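Local atomic coordinates of sortase B (Listeria monocytogenes serovar 1/2a, PDB entry 5JCV), a protein that anchors surface proteins to the cell wall as a transpeptidase, cleaving their C-terminal sorting signal and passing through a thioester-linked intermediate. Residues K86-D91 and G175-Q180. Residues are numbered along the deposited sequence; the frame is centred on the assembly and turned at random.
Sequences KYLDKD and GRMVIQ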
ATOM      1  N   LYS A  86     -15.153 -10.868  22.527  1.00 42.42           N
ATOM      2  CA  LYS A  86     -16.164  -9.902  23.014  1.00 42.14           C
ATOM      3  C   LYS A  86     -17.477  -9.961  22.212  1.00 42.97           C
ATOM      4  O   LYS A  86     -18.573  -9.662  22.730  1.00 45.99           O
ATOM      5  CB  LYS A  86     -15.626  -8.482  22.978  1.00 45.10           C
ATOM      6  CG  LYS A  86     -14.463  -8.180  23.930  1.00 47.47           C
ATOM      7  CD  LYS A  86     -13.976  -6.749  23.692  1.00 47.19           C
ATOM      8  CE  LYS A  86     -12.928  -6.307  24.690  1.00 50.21           C
ATOM      9  NZ  LYS A  86     -13.551  -5.790  25.949  1.00 50.96           N
ATOM     10  N   TYR A  87     -17.377 -10.363  20.959  1.00 41.64           N
ATOM     11  CA  TYR A  87     -18.540 -10.543  20.137  1.00 46.26           C
ATOM     12  C   TYR A  87     -19.492 -11.677  20.563  1.00 47.98           C
ATOM     13  O   TYR A  87     -20.553 -11.777  19.985  1.00 49.93           O
ATOM     14  CB  TYR A  87     -18.130 -10.657  18.632  1.00 47.22           C
ATOM     15  CG  TYR A  87     -17.792  -9.311  18.042  1.00 45.98           C
ATOM     16  CD1 TYR A  87     -18.793  -8.438  17.728  1.00 49.68           C
ATOM     17  CD2 TYR A  87     -16.482  -8.906  17.821  1.00 49.78           C
ATOM     18  CE1 TYR A  87     -18.531  -7.178  17.210  1.00 52.51           C
ATOM     19  CE2 TYR A  87     -16.197  -7.630  17.311  1.00 52.72           C
ATOM     20  CZ  TYR A  87     -17.244  -6.763  17.012  1.00 55.15           C
ATOM     21  OH  TYR A  87     -17.067  -5.474  16.469  1.00 60.82           O
ATOM     22  N   LEU A  88     -19.139 -12.526  21.537  1.00 47.28           N
ATOM     23  CA  LEU A  88     -20.090 -13.508  22.090  1.00 47.78           C
ATOM     24  C   LEU A  88     -21.033 -12.880  23.124  1.00 51.60           C
ATOM     25  O   LEU A  88     -22.024 -13.480  23.494  1.00 52.01           O
ATOM     26  CB  LEU A  88     -19.347 -14.648  22.801  1.00 49.32           C
ATOM     27  CG  LEU A  88     -18.436 -15.541  21.968  1.00 50.21           C
ATOM     28  CD1 LEU A  88     -17.659 -16.485  22.874  1.00 52.24           C
ATOM     29  CD2 LEU A  88     -19.268 -16.296  20.931  1.00 49.74           C
ATOM     30  N   ASP A  89     -20.663 -11.696  23.615  1.00 54.84           N
ATOM     31  CA  ASP A  89     -21.493 -10.824  24.448  1.00 54.33           C
ATOM     32  C   ASP A  89     -22.369  -9.989  23.520  1.00 57.19           C
ATOM     33  O   ASP A  89     -21.865  -9.146  22.755  1.00 55.69           O
ATOM     34  CB  ASP A  89     -20.554  -9.942  25.267  1.00 59.66           C
ATOM     35  CG  ASP A  89     -21.264  -8.895  26.102  1.00 63.18           C
ATOM     36  OD1 ASP A  89     -22.506  -8.769  25.988  1.00 61.35           O
ATOM     37  OD2 ASP A  89     -20.531  -8.185  26.859  1.00 61.27           O
ATOM     38  N   LYS A  90     -23.675 -10.233  23.569  1.00 60.48           N
ATOM     39  CA  LYS A  90     -24.612  -9.570  22.664  1.00 66.12           C
ATOM     40  C   LYS A  90     -24.568  -8.066  22.794  1.00 63.02           C
ATOM     41  O   LYS A  90     -24.681  -7.368  21.791  1.00 61.15           O
ATOM     42  CB  LYS A  90     -26.046 -10.042  22.866  1.00 73.40           C
ATOM     43  CG  LYS A  90     -26.957  -9.509  21.760  1.00 86.96           C
ATOM     44  CD  LYS A  90     -28.247 -10.310  21.592  1.00 98.67           C
ATOM     45  CE  LYS A  90     -28.700 -10.358  20.128  1.00102.80           C
ATOM     46  NZ  LYS A  90     -29.691 -11.458  19.897  1.00107.82           N
ATOM     47  N   ASP A  91     -24.378  -7.573  24.020  1.00 62.46           N
ATOM     48  CA  ASP A  91     -24.322  -6.136  24.271  1.00 63.87           C
ATOM     49  C   ASP A  91     -23.206  -5.504  23.457  1.00 64.00           C
ATOM     50  O   ASP A  91     -23.404  -4.474  22.813  1.00 62.82           O
ATOM     51  CB  ASP A  91     -24.071  -5.839  25.753  1.00 66.37           C
ATOM     52  CG  ASP A  91     -25.270  -6.189  26.649  1.00 71.35           C
ATOM     53  OD1 ASP A  91     -26.382  -6.476  26.125  1.00 63.31           O
ATOM     54  OD2 ASP A  91     -25.073  -6.169  27.889  1.00 74.76           O
ATOM     55  N   GLY A 175     -11.340 -23.903  20.704  1.00 67.46           N
ATOM     56  CA  GLY A 175     -11.945 -23.414  19.472  1.00 62.98           C
ATOM     57  C   GLY A 175     -11.337 -22.084  19.015  1.00 61.44           C
ATOM     58  O   GLY A 175     -10.852 -21.299  19.826  1.00 60.53           O
ATOM     59  N   ARG A 176     -11.328 -21.861  17.706  1.00 51.22           N
ATOM     60  CA  ARG A 176     -11.100 -20.546  17.148  1.00 49.29           C
ATOM     61  C   ARG A 176     -12.345 -19.686  17.304  1.00 49.26           C
ATOM     62  O   ARG A 176     -13.456 -20.191  17.331  1.00 48.02           O
ATOM     63  CB  ARG A 176     -10.799 -20.647  15.679  1.00 49.86           C
ATOM     64  CG  ARG A 176      -9.559 -21.471  15.385  1.00 50.82           C
ATOM     65  CD  ARG A 176      -9.437 -21.553  13.877  1.00 52.22           C
ATOM     66  NE  ARG A 176      -8.213 -22.227  13.486  1.00 50.63           N
ATOM     67  CZ  ARG A 176      -7.810 -22.369  12.228  1.00 49.54           C
ATOM     68  NH1 ARG A 176      -8.535 -21.891  11.214  1.00 48.09           N
ATOM     69  NH2 ARG A 176      -6.680 -23.011  11.996  1.00 51.42           N
HETATM   70  N   MSE A 177     -12.126 -18.384  17.405  1.00 46.69           N
HETATM   71  CA  MSE A 177     -13.190 -17.404  17.390  1.00 48.51           C
HETATM   72  C   MSE A 177     -13.207 -16.792  16.003  1.00 45.90           C
HETATM   73  O   MSE A 177     -12.171 -16.530  15.414  1.00 46.55           O
HETATM   74  CB  MSE A 177     -12.874 -16.416  18.510  1.00 48.17           C
HETATM   75  CG  MSE A 177     -13.923 -15.345  18.585  1.00 50.93           C
HETATM   76 SE   MSE A 177     -15.531 -16.177  19.349  0.66 51.08          SE
HETATM   77  CE  MSE A 177     -16.747 -15.022  18.390  1.00 51.30           C
ATOM     78  N   VAL A 178     -14.392 -16.591  15.457  1.00 45.06           N
ATOM     79  CA  VAL A 178     -14.523 -16.144  14.073  1.00 47.62           C
ATOM     80  C   VAL A 178     -15.571 -15.049  13.986  1.00 49.22           C
ATOM     81  O   VAL A 178     -16.639 -15.187  14.537  1.00 50.52           O
ATOM     82  CB  VAL A 178     -14.941 -17.280  13.132  1.00 44.42           C
ATOM     83  CG1 VAL A 178     -15.070 -16.741  11.705  1.00 48.25           C
ATOM     84  CG2 VAL A 178     -13.936 -18.402  13.174  1.00 44.47           C
ATOM     85  N   ILE A 179     -15.243 -13.987  13.278  1.00 45.95           N
ATOM     86  CA  ILE A 179     -16.163 -12.884  13.013  1.00 50.50           C
ATOM     87  C   ILE A 179     -16.143 -12.705  11.516  1.00 49.39           C
ATOM     88  O   ILE A 179     -15.071 -12.671  10.921  1.00 52.68           O
ATOM     89  CB  ILE A 179     -15.622 -11.586  13.642  1.00 52.93           C
ATOM     90  CG1 ILE A 179     -15.445 -11.799  15.137  1.00 54.04           C
ATOM     91  CG2 ILE A 179     -16.515 -10.397  13.391  1.00 53.25           C
ATOM     92  CD1 ILE A 179     -16.735 -12.049  15.858  1.00 57.07           C
ATOM     93  N   GLN A 180     -17.313 -12.649  10.905  1.00 46.85           N
ATOM     94  CA  GLN A 180     -17.403 -12.366   9.501  1.00 49.50           C
ATOM     95  C   GLN A 180     -18.312 -11.159   9.162  1.00 52.02           C
ATOM     96  O   GLN A 180     -19.379 -10.962   9.753  1.00 53.47           O
ATOM     97  CB  GLN A 180     -17.877 -13.607   8.799  1.00 50.01           C
ATOM     98  CG  GLN A 180     -16.950 -14.769   9.013  1.00 47.15           C
ATOM     99  CD  GLN A 180     -17.421 -15.956   8.256  1.00 47.94           C
ATOM    100  OE1 GLN A 180     -18.454 -16.514   8.600  1.00 49.93           O
ATOM    101  NE2 GLN A 180     -16.694 -16.335   7.191  1.00 48.34           N
TER
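In the sortase domain, a beta-barrel, the end of a 3-10 segment packs its apolar side chains against strand 176-182, where Tyr87 meets Ile179 and Leu88 meets Met177. This end, residues 86-88, comes just before helix 90-95. No hydrogen bond joins the two segments; the contact is made by apolar side chains.

The side chains of Tyr87 and Ile179 run roughly perpendicular. Ile179 CD1 presses on the root of the tyrosine, 3.4 Å from Tyr87 CB. Ile179 CD1 also lies 3.7 Å from Tyr87 CG and meets the ring obliquely. CG1 of Ile179 stands anti to its own carbonyl carbon (chi1 -58°), which carries CD1 out to the tyrosine. The Tyr87 ring also packs edge-to-face with Phe92 of helix 90-95. Its hydroxyl is hydrogen-bonded to the backbone oxygen of His96, which fixes the far end of the ring.

Met177 is a selenomethionine, with SE in place of sulfur. The side chains of Leu88 and Met177 lie alongside, pointing opposite ways. Met177 CG lies anti to its backbone nitrogen (chi1 180°), and bends at the next two torsions bring SE and CE alongside the leucine. Met177 SE sits 4.0 Å from Leu88 CG. Met177 and Ile179 alternate with Val178, whose side chain leaves the strand on the other face and packs against strand 160-165. Met177 and Ile179 both touch Val115 of strand 107-118, one of the two strands flanking 176-182.

Beyond the 3-10 segment, Asp89 is the N-cap of helix 90-95. Asp89 OD1 accepts from Asp91 N at 3.0 Å, with the donor above the carboxylate plane. At the exposed edge of the contact, Leu88 CD2 lies 3.8 Å from Met177 CE.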